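Local coordinates for Glyco_hydro_cc domain-containing protein (Pseudomonas viridiflava, PDB 6UAV), which probably cleaves beta-1,3-glucans from within the chain, as an endo-beta-1,3-glucanase of glycoside hydrolase family 128 built on a TIM barrel, at residues 61-71 with 104-114; 1-9 with 251-259. One frame throughout, in Å; residues are numbered along the deposited sequence. Where two conformers were deposited one is given.

Contact 1: 61-71 with 104-114; sequences LDDGQLKLYLL and RLEQISAQTGV
D63 and R104 meet in a side-on salt bridge, one nitrogen to each carboxylate oxygen. R104 NE gives D63 OD2 a nearly straight bond (2.9 Å, 176°) on the syn lone pair, while R104 NH2 reaches D63 OD1 at 2.8 Å, somewhat out of the carboxylate plane. The two flat groups lie only 18° from coplanar, which lets both N-H groups point at the oxygens. A bend at chi3 of R104 turns the guanidinium over toward the carboxylate. A water bridges R104 NH2 to L61 N, and another lies within hydrogen-bonding distance of D63 OD2 and R104 O.

Next to this salt bridge, toward the barrel, I108 fills the centre. Its branches serve different neighbours: CD1 meets CD2 of L61 tip to tip at 3.9 Å, and CG2 packs against CD1 of L70 at 3.8 Å. The long, extended K67 suits its place, for its methylenes pass over I108 (CE to CG1, 3.6 Å) while NZ bonds Q107 OE1 at 3.1 Å from above the amide plane. At the C-terminal end, CG2 of T112 packs against both L70 CB and L71 CG; its OG1 turns back to I108 O (2.8 Å).

D62 N-caps helix 63-72 by accepting from Q65 N. G113, with positive phi, leads out of helix 95-112. The two helices run roughly parallel, crossing at -27°, as neighbours on the outside of a TIM barrel do. Inward, L66, I108 and V114 all touch L79 of the intervening strand 78-81; L61 and L70 lean on strand 51-56, and L105 reaches L116 of strand 115-121.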
loop_
_atom_site.group_PDB
_atom_site.type_symbol
_atom_site.label_atom_id
_atom_site.label_comp_id
_atom_site.label_asym_id
_atom_site.label_seq_id
_atom_site.Cartn_x
_atom_site.Cartn_y
_atom_site.Cartn_z
ATOM N N LEU A 61 0.093 0.362 -18.645
ATOM C CA LEU A 61 -1.165 -0.254 -18.171
ATOM C C LEU A 61 -1.833 -0.897 -19.379
ATOM O O LEU A 61 -1.991 -0.212 -20.386
ATOM C CB LEU A 61 -2.069 0.860 -17.665
ATOM C CG LEU A 61 -3.542 0.517 -17.458
ATOM C CD1 LEU A 61 -3.675 -0.589 -16.451
ATOM C CD2 LEU A 61 -4.351 1.733 -17.016
ATOM N N ASP A 62 -2.182 -2.165 -19.240
ATOM C CA ASP A 62 -2.981 -2.917 -20.227
ATOM C C ASP A 62 -4.436 -2.812 -19.775
ATOM O O ASP A 62 -4.817 -3.645 -18.969
ATOM C CB ASP A 62 -2.437 -4.339 -20.297
ATOM C CG ASP A 62 -3.176 -5.166 -21.324
ATOM O OD1 ASP A 62 -4.317 -4.739 -21.748
ATOM O OD2 ASP A 62 -2.662 -6.249 -21.612
ATOM N N ASP A 63 -5.126 -1.735 -20.173
ATOM C CA ASP A 63 -6.439 -1.329 -19.583
ATOM C C ASP A 63 -7.412 -2.495 -19.793
ATOM O O ASP A 63 -8.121 -2.886 -18.855
ATOM C CB ASP A 63 -7.043 -0.049 -20.199
ATOM C CG ASP A 63 -6.140 1.191 -20.323
ATOM O OD1 ASP A 63 -4.984 1.058 -20.821
ATOM O OD2 ASP A 63 -6.629 2.320 -19.975
ATOM N N GLY A 64 -7.423 -3.051 -20.997
ATOM C CA GLY A 64 -8.349 -4.138 -21.358
ATOM C C GLY A 64 -8.170 -5.345 -20.459
ATOM O O GLY A 64 -9.154 -5.859 -19.875
ATOM N N GLN A 65 -6.937 -5.794 -20.267
ATOM C CA GLN A 65 -6.606 -6.979 -19.446
ATOM C C GLN A 65 -7.002 -6.745 -17.985
ATOM O O GLN A 65 -7.585 -7.678 -17.328
ATOM C CB GLN A 65 -5.102 -7.206 -19.611
ATOM C CG GLN A 65 -4.478 -8.174 -18.634
ATOM C CD GLN A 65 -3.057 -8.571 -19.005
ATOM O OE1 GLN A 65 -2.694 -9.748 -18.922
ATOM N NE2 GLN A 65 -2.234 -7.601 -19.412
ATOM N N LEU A 66 -6.743 -5.518 -17.487
ATOM C CA LEU A 66 -7.169 -5.211 -16.111
ATOM C C LEU A 66 -8.680 -5.195 -15.988
ATOM O O LEU A 66 -9.191 -5.763 -15.013
ATOM C CB LEU A 66 -6.566 -3.901 -15.632
ATOM C CG LEU A 66 -7.002 -3.442 -14.262
ATOM C CD1 LEU A 66 -6.740 -4.478 -13.212
ATOM C CD2 LEU A 66 -6.392 -2.101 -13.947
ATOM N N LYS A 67 -9.370 -4.570 -16.939
ATOM C CA LYS A 67 -10.844 -4.509 -16.866
ATOM C C LYS A 67 -11.423 -5.911 -16.865
ATOM O O LYS A 67 -12.347 -6.201 -16.089
ATOM C CB LYS A 67 -11.401 -3.715 -18.051
ATOM C CG LYS A 67 -11.212 -2.222 -17.907
ATOM C CD LYS A 67 -11.457 -1.541 -19.240
ATOM C CE LYS A 67 -11.087 -0.077 -19.176
ATOM N NZ LYS A 67 -11.510 0.632 -20.404
ATOM N N LEU A 68 -10.905 -6.750 -17.741
ATOM C CA LEU A 68 -11.394 -8.132 -17.920
ATOM C C LEU A 68 -11.248 -8.841 -16.559
ATOM O O LEU A 68 -12.193 -9.528 -16.095
ATOM C CB LEU A 68 -10.543 -8.749 -19.044
ATOM C CG LEU A 68 -10.971 -10.100 -19.591
ATOM C CD1 LEU A 68 -12.339 -10.034 -20.249
ATOM C CD2 LEU A 68 -9.929 -10.588 -20.612
ATOM N N TYR A 69 -10.079 -8.713 -15.922
ATOM C CA TYR A 69 -9.819 -9.339 -14.603
ATOM C C TYR A 69 -10.770 -8.781 -13.537
ATOM O O TYR A 69 -11.456 -9.558 -12.823
ATOM C CB TYR A 69 -8.353 -9.167 -14.212
ATOM C CG TYR A 69 -7.997 -9.645 -12.824
ATOM C CD1 TYR A 69 -7.930 -10.990 -12.513
ATOM C CD2 TYR A 69 -7.690 -8.751 -11.821
ATOM C CE1 TYR A 69 -7.633 -11.440 -11.236
ATOM C CE2 TYR A 69 -7.365 -9.180 -10.547
ATOM C CZ TYR A 69 -7.323 -10.525 -10.243
ATOM O OH TYR A 69 -6.993 -10.989 -9.011
ATOM N N LEU A 70 -10.871 -7.454 -13.426
ATOM C CA LEU A 70 -11.725 -6.886 -12.366
ATOM C C LEU A 70 -13.177 -7.306 -12.584
ATOM O O LEU A 70 -13.835 -7.681 -11.594
ATOM C CB LEU A 70 -11.612 -5.358 -12.340
ATOM C CG LEU A 70 -10.270 -4.778 -11.926
ATOM C CD1 LEU A 70 -10.238 -3.263 -12.091
ATOM C CD2 LEU A 70 -9.975 -5.107 -10.469
ATOM N N LEU A 71 -13.690 -7.268 -13.798
ATOM C CA LEU A 71 -15.127 -7.552 -13.987
ATOM C C LEU A 71 -15.432 -9.003 -13.602
ATOM O O LEU A 71 -16.574 -9.267 -13.148
ATOM C CB LEU A 71 -15.471 -7.269 -15.440
ATOM C CG LEU A 71 -15.540 -5.775 -15.739
ATOM C CD1 LEU A 71 -15.529 -5.508 -17.245
ATOM C CD2 LEU A 71 -16.782 -5.182 -15.073
ATOM N N ARG A 104 -8.202 7.461 -17.637
ATOM C CA ARG A 104 -8.156 5.977 -17.879
ATOM C C ARG A 104 -8.503 5.204 -16.592
ATOM O O ARG A 104 -9.256 4.211 -16.665
ATOM C CB ARG A 104 -6.788 5.596 -18.458
ATOM C CG ARG A 104 -6.636 6.017 -19.915
ATOM C CD ARG A 104 -5.205 5.842 -20.379
ATOM N NE ARG A 104 -4.676 4.490 -20.351
ATOM C CZ ARG A 104 -3.392 4.219 -20.532
ATOM N NH1 ARG A 104 -2.578 5.231 -20.819
ATOM N NH2 ARG A 104 -2.941 2.966 -20.521
ATOM N N LEU A 105 -7.987 5.641 -15.439
ATOM C CA LEU A 105 -8.291 5.042 -14.118
ATOM C C LEU A 105 -9.728 5.333 -13.747
ATOM O O LEU A 105 -10.406 4.432 -13.219
ATOM C CB LEU A 105 -7.294 5.546 -13.075
ATOM C CG LEU A 105 -5.830 5.343 -13.466
ATOM C CD1 LEU A 105 -4.984 5.889 -12.383
ATOM C CD2 LEU A 105 -5.480 3.863 -13.714
ATOM N N GLU A 106 -10.193 6.571 -13.948
ATOM C CA GLU A 106 -11.599 6.904 -13.668
ATOM C C GLU A 106 -12.506 6.041 -14.539
ATOM O O GLU A 106 -13.655 5.692 -14.099
ATOM C CB GLU A 106 -11.808 8.409 -13.919
ATOM C CG GLU A 106 -11.107 9.261 -12.917
ATOM C CD GLU A 106 -11.157 10.747 -13.187
ATOM O OE1 GLU A 106 -11.223 11.102 -14.363
ATOM O OE2 GLU A 106 -11.104 11.546 -12.190
ATOM N N GLN A 107 -12.139 5.836 -15.791
ATOM C CA GLN A 107 -12.941 4.998 -16.696
ATOM C C GLN A 107 -12.988 3.575 -16.106
ATOM O O GLN A 107 -14.079 2.941 -16.045
ATOM C CB GLN A 107 -12.379 5.008 -18.116
ATOM C CG GLN A 107 -13.230 4.089 -18.996
ATOM C CD GLN A 107 -12.821 4.092 -20.455
ATOM O OE1 GLN A 107 -11.700 3.691 -20.810
ATOM N NE2 GLN A 107 -13.755 4.503 -21.297
ATOM N N ILE A 108 -11.853 3.046 -15.681
ATOM C CA ILE A 108 -11.797 1.658 -15.103
ATOM C C ILE A 108 -12.693 1.627 -13.849
ATOM O O ILE A 108 -13.503 0.704 -13.706
ATOM C CB ILE A 108 -10.351 1.244 -14.817
ATOM C CG1 ILE A 108 -9.577 0.972 -16.101
ATOM C CG2 ILE A 108 -10.328 0.083 -13.815
ATOM C CD1 ILE A 108 -8.062 1.132 -15.954
ATOM N N SER A 109 -12.666 2.680 -13.038
ATOM C CA SER A 109 -13.566 2.789 -11.863
ATOM C C SER A 109 -15.023 2.768 -12.286
ATOM O O SER A 109 -15.799 2.013 -11.657
ATOM C CB SER A 109 -13.217 4.018 -11.021
ATOM O OG SER A 109 -14.157 4.172 -9.973
ATOM N N ALA A 110 -15.435 3.552 -13.293
ATOM C CA ALA A 110 -16.847 3.590 -13.738
ATOM C C ALA A 110 -17.283 2.239 -14.314
ATOM O O ALA A 110 -18.393 1.811 -14.011
ATOM C CB ALA A 110 -17.020 4.670 -14.766
ATOM N N GLN A 111 -16.379 1.574 -15.050
ATOM C CA GLN A 111 -16.717 0.354 -15.811
ATOM C C GLN A 111 -16.726 -0.882 -14.895
ATOM O O GLN A 111 -17.335 -1.859 -15.246
ATOM C CB GLN A 111 -15.702 0.216 -16.935
ATOM C CG GLN A 111 -15.953 1.197 -18.054
ATOM C CD GLN A 111 -14.915 1.022 -19.129
ATOM O OE1 GLN A 111 -13.792 0.623 -18.836
ATOM N NE2 GLN A 111 -15.271 1.373 -20.342
ATOM N N THR A 112 -16.084 -0.817 -13.742
ATOM C CA THR A 112 -15.912 -2.007 -12.866
ATOM C C THR A 112 -16.434 -1.775 -11.442
ATOM O O THR A 112 -16.690 -2.788 -10.732
ATOM C CB THR A 112 -14.436 -2.399 -12.794
ATOM O OG1 THR A 112 -13.743 -1.458 -11.973
ATOM C CG2 THR A 112 -13.785 -2.557 -14.146
ATOM N N GLY A 113 -16.578 -0.526 -11.027
ATOM C CA GLY A 113 -17.066 -0.187 -9.676
ATOM C C GLY A 113 -15.952 -0.060 -8.649
ATOM O O GLY A 113 -16.247 0.360 -7.503
ATOM N N VAL A 114 -14.683 -0.292 -8.999
ATOM C CA VAL A 114 -13.600 -0.264 -7.975
ATOM C C VAL A 114 -13.378 1.181 -7.527
ATOM O O VAL A 114 -13.468 2.098 -8.375
ATOM C CB VAL A 114 -12.284 -0.865 -8.490
ATOM C CG1 VAL A 114 -12.427 -2.363 -8.763
ATOM C CG2 VAL A 114 -11.704 -0.138 -9.694
HETATM O O HOH W 1 -0.341 2.075 -21.314
HETATM O O HOH W 2 -9.124 2.713 -19.164
HETATM O O HOH W 3 -13.567 0.742 -22.865
HETATM O O HOH W 4 -16.272 -5.370 -11.109
#

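Contact 2: 1-9 with 251-259; sequences TKSVKRGVA and QYYLSLPYS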
loop_
_atom_site.group_PDB
_atom_site.type_symbol
_atom_site.label_atom_id
_atom_site.label_comp_id
_atom_site.label_asym_id
_atom_site.label_seq_id
_atom_site.Cartn_x
_atom_site.Cartn_y
_atom_site.Cartn_z
ATOM N N THR A 1 -11.308 -14.652 13.201
ATOM C CA THR A 1 -11.652 -13.196 13.182
ATOM C C THR A 1 -10.369 -12.367 13.306
ATOM O O THR A 1 -9.465 -12.735 14.069
ATOM C CB THR A 1 -12.608 -12.799 14.309
ATOM O OG1 THR A 1 -13.719 -13.699 14.237
ATOM C CG2 THR A 1 -13.051 -11.355 14.196
ATOM N N LYS A 2 -10.280 -11.291 12.554
ATOM C CA LYS A 2 -9.005 -10.559 12.479
ATOM C C LYS A 2 -9.307 -9.154 11.949
ATOM O O LYS A 2 -10.490 -8.855 11.613
ATOM C CB LYS A 2 -8.033 -11.330 11.583
ATOM C CG LYS A 2 -8.600 -11.562 10.207
ATOM C CD LYS A 2 -7.727 -12.475 9.339
ATOM C CE LYS A 2 -8.477 -12.944 8.110
ATOM N NZ LYS A 2 -7.724 -13.954 7.319
ATOM N N SER A 3 -8.294 -8.302 11.932
ATOM C CA SER A 3 -8.508 -6.898 11.522
ATOM C C SER A 3 -8.793 -6.819 10.030
ATOM O O SER A 3 -7.945 -7.274 9.241
ATOM C CB SER A 3 -7.290 -6.076 11.766
ATOM O OG SER A 3 -7.600 -4.753 11.360
ATOM N N VAL A 4 -9.826 -6.122 9.571
ATOM C CA VAL A 4 -9.986 -5.861 8.101
ATOM C C VAL A 4 -8.826 -4.991 7.616
ATOM O O VAL A 4 -8.564 -4.997 6.426
ATOM C CB VAL A 4 -11.331 -5.197 7.751
ATOM C CG1 VAL A 4 -11.498 -3.880 8.491
ATOM C CG2 VAL A 4 -11.525 -5.002 6.226
ATOM N N LYS A 5 -8.150 -4.237 8.504
ATOM C CA LYS A 5 -7.103 -3.280 8.020
ATOM C C LYS A 5 -5.810 -4.015 7.665
ATOM O O LYS A 5 -4.995 -3.466 6.936
ATOM C CB LYS A 5 -6.755 -2.277 9.122
ATOM C CG LYS A 5 -7.941 -1.536 9.703
ATOM C CD LYS A 5 -7.515 -0.153 10.217
ATOM C CE LYS A 5 -8.625 0.549 10.998
ATOM N NZ LYS A 5 -8.301 1.998 11.197
ATOM N N ARG A 6 -5.556 -5.168 8.292
ATOM C CA ARG A 6 -4.179 -5.693 8.400
ATOM C C ARG A 6 -3.733 -6.401 7.125
ATOM O O ARG A 6 -4.244 -7.433 6.805
ATOM C CB ARG A 6 -4.052 -6.563 9.660
ATOM C CG ARG A 6 -2.608 -6.938 9.914
ATOM C CD ARG A 6 -2.335 -7.310 11.363
ATOM N NE ARG A 6 -2.888 -6.347 12.301
ATOM C CZ ARG A 6 -3.230 -6.593 13.568
ATOM N NH1 ARG A 6 -2.975 -7.749 14.160
ATOM N NH2 ARG A 6 -3.805 -5.627 14.245
ATOM N N GLY A 7 -2.700 -5.888 6.462
ATOM C CA GLY A 7 -2.200 -6.483 5.229
ATOM C C GLY A 7 -0.700 -6.608 5.217
ATOM O O GLY A 7 0.005 -6.199 6.158
ATOM N N VAL A 8 -0.228 -7.136 4.103
ATOM C CA VAL A 8 1.222 -7.278 3.838
ATOM C C VAL A 8 1.481 -6.787 2.423
ATOM O O VAL A 8 0.747 -7.166 1.527
ATOM C CB VAL A 8 1.672 -8.738 4.090
ATOM C CG1 VAL A 8 3.180 -8.858 3.913
ATOM C CG2 VAL A 8 1.268 -9.180 5.502
ATOM N N ALA A 9 2.610 -6.098 2.239
ATOM C CA ALA A 9 3.108 -5.631 0.934
ATOM C C ALA A 9 4.177 -6.604 0.475
ATOM O O ALA A 9 5.266 -6.553 1.044
ATOM C CB ALA A 9 3.662 -4.235 1.075
ATOM N N GLN A 251 4.830 -13.461 13.723
ATOM C CA GLN A 251 3.884 -13.945 14.746
ATOM C C GLN A 251 3.368 -12.693 15.481
ATOM O O GLN A 251 2.155 -12.603 15.803
ATOM C CB GLN A 251 4.584 -14.976 15.648
ATOM C CG GLN A 251 3.637 -15.742 16.538
ATOM C CD GLN A 251 3.137 -17.012 15.881
ATOM O OE1 GLN A 251 1.955 -17.143 15.541
ATOM N NE2 GLN A 251 4.040 -17.975 15.696
ATOM N N TYR A 252 4.261 -11.778 15.831
ATOM C CA TYR A 252 3.905 -10.607 16.664
ATOM C C TYR A 252 2.876 -9.753 15.909
ATOM O O TYR A 252 1.774 -9.458 16.441
ATOM C CB TYR A 252 5.162 -9.838 17.053
ATOM C CG TYR A 252 4.926 -8.693 17.998
ATOM C CD1 TYR A 252 4.514 -8.936 19.297
ATOM C CD2 TYR A 252 5.224 -7.393 17.662
ATOM C CE1 TYR A 252 4.358 -7.913 20.222
ATOM C CE2 TYR A 252 5.088 -6.361 18.575
ATOM C CZ TYR A 252 4.625 -6.604 19.855
ATOM O OH TYR A 252 4.428 -5.606 20.785
ATOM N N TYR A 253 3.178 -9.440 14.663
ATOM C CA TYR A 253 2.257 -8.674 13.773
ATOM C C TYR A 253 0.843 -9.246 13.783
ATOM O O TYR A 253 -0.168 -8.481 13.937
ATOM C CB TYR A 253 2.797 -8.634 12.356
ATOM C CG TYR A 253 2.057 -7.755 11.377
ATOM C CD1 TYR A 253 1.838 -6.409 11.598
ATOM C CD2 TYR A 253 1.631 -8.251 10.149
ATOM C CE1 TYR A 253 1.195 -5.584 10.683
ATOM C CE2 TYR A 253 1.020 -7.439 9.204
ATOM C CZ TYR A 253 0.816 -6.086 9.449
ATOM O OH TYR A 253 0.199 -5.237 8.590
ATOM N N LEU A 254 0.739 -10.554 13.606
ATOM C CA LEU A 254 -0.583 -11.200 13.450
ATOM C C LEU A 254 -1.344 -11.200 14.759
ATOM O O LEU A 254 -2.623 -11.305 14.709
ATOM C CB LEU A 254 -0.400 -12.614 12.864
ATOM C CG LEU A 254 0.385 -12.690 11.559
ATOM C CD1 LEU A 254 0.517 -14.141 11.111
ATOM C CD2 LEU A 254 -0.232 -11.871 10.465
ATOM N N SER A 255 -0.647 -11.099 15.881
ATOM C CA SER A 255 -1.221 -11.174 17.254
ATOM C C SER A 255 -1.721 -9.819 17.721
ATOM O O SER A 255 -2.455 -9.790 18.722
ATOM C CB SER A 255 -0.154 -11.616 18.252
ATOM O OG SER A 255 0.667 -10.470 18.658
ATOM N N LEU A 256 -1.265 -8.731 17.118
ATOM C CA LEU A 256 -1.568 -7.376 17.651
ATOM C C LEU A 256 -3.079 -7.158 17.693
ATOM O O LEU A 256 -3.821 -7.597 16.813
ATOM C CB LEU A 256 -0.829 -6.321 16.820
ATOM C CG LEU A 256 0.673 -6.325 17.100
ATOM C CD1 LEU A 256 1.440 -5.449 16.101
ATOM C CD2 LEU A 256 0.954 -5.920 18.523
ATOM N N PRO A 257 -3.558 -6.439 18.734
ATOM C CA PRO A 257 -4.952 -6.061 18.829
ATOM C C PRO A 257 -5.350 -5.192 17.631
ATOM O O PRO A 257 -4.515 -4.688 16.934
ATOM C CB PRO A 257 -5.018 -5.193 20.095
ATOM C CG PRO A 257 -3.798 -5.593 20.900
ATOM C CD PRO A 257 -2.749 -5.929 19.860
ATOM N N TYR A 258 -6.642 -5.030 17.439
ATOM C CA TYR A 258 -7.164 -4.173 16.349
ATOM C C TYR A 258 -8.444 -3.509 16.822
ATOM O O TYR A 258 -8.967 -3.811 17.907
ATOM C CB TYR A 258 -7.443 -4.988 15.083
ATOM C CG TYR A 258 -8.191 -6.278 15.312
ATOM C CD1 TYR A 258 -9.564 -6.357 15.302
ATOM C CD2 TYR A 258 -7.478 -7.433 15.519
ATOM C CE1 TYR A 258 -10.224 -7.561 15.543
ATOM C CE2 TYR A 258 -8.108 -8.626 15.797
ATOM C CZ TYR A 258 -9.480 -8.698 15.783
ATOM O OH TYR A 258 -10.000 -9.935 16.026
ATOM N N SER A 259 -8.970 -2.615 16.007
ATOM C CA SER A 259 -10.219 -1.907 16.368
ATOM C C SER A 259 -11.432 -2.818 16.114
ATOM O O SER A 259 -11.424 -3.297 14.950
ATOM C CB SER A 259 -10.269 -0.588 15.659
ATOM O OG SER A 259 -9.515 0.361 16.421
HETATM O O HOH W 5 -9.883 -2.971 12.413
#
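Over one face of the Y253 ring lies the aliphatic part of R6: CD sits above the ring centre, 3.9 Å from the centroid, in a CH-pi contact. At the ring edge, Y253 OH donates to G7 O (2.6 Å) in the carbonyl plane, and CG2 of V8 adds an apolar touch. Tyrosine thus offers R6 a flat surface and the strand a hydroxyl. S3 N and K2 C lie over one face of the Y258 ring, S3 N over its centre and K2 C offset toward the rim, and R6 NH2 is at its edge. A chi1 of 46° swings the ring over the K2-S3 peptide, and Y258 CB packs on S3 CB at 3.5 Å.

The edge of the R6 guanidinium faces the carbonyls that follow the last helix. NH1 and NH2 converge end-on on L256 O, from the same face of its plane; the NH1 bond is the shorter and straighter (2.8 Å, 162°). R6 NH2 also gives to P257 O at 2.9 Å. Arginine suits the place, offering several coplanar N-H groups at the end of a long chain, and NE is taken up by the hydroxyl of Y223.

S3 OG makes an ST turn with K5 N and also bonds E215; a water joins S3 OG to S259 O. This ties the first barrel strand, 6-9, to the C-terminal end of helix 248-255 and the tail beyond it. Strand 6-9 lies between strands 27-29 and 220-225, closing the barrel, while helix 200-216 flanks the outer side through V211 on R6, M207 on Y253 and E215 on Y258.

From the N terminus, the chain enters contact 2 at once, through residues 1-9 and the first barrel strand, and comes back to it only with its final residues, 251-259. That contact therefore closes a loop spanning almost the whole protein. Contact 1 is nested inside: 61-71 and 104-114 close a much shorter loop holding strand 78-81, so that two successive helices meet across the strand between them. The two sites do not touch: the centres of contact 1 and contact 2 lie about 29 Å apart, and the nearest atoms of contact 1 and contact 2 about 14 Å apart. Contact 1 joins neighbouring helices of the outer layer, whereas contact 2 brings the chain ends together beside the seam between strands 6-9 and 220-225.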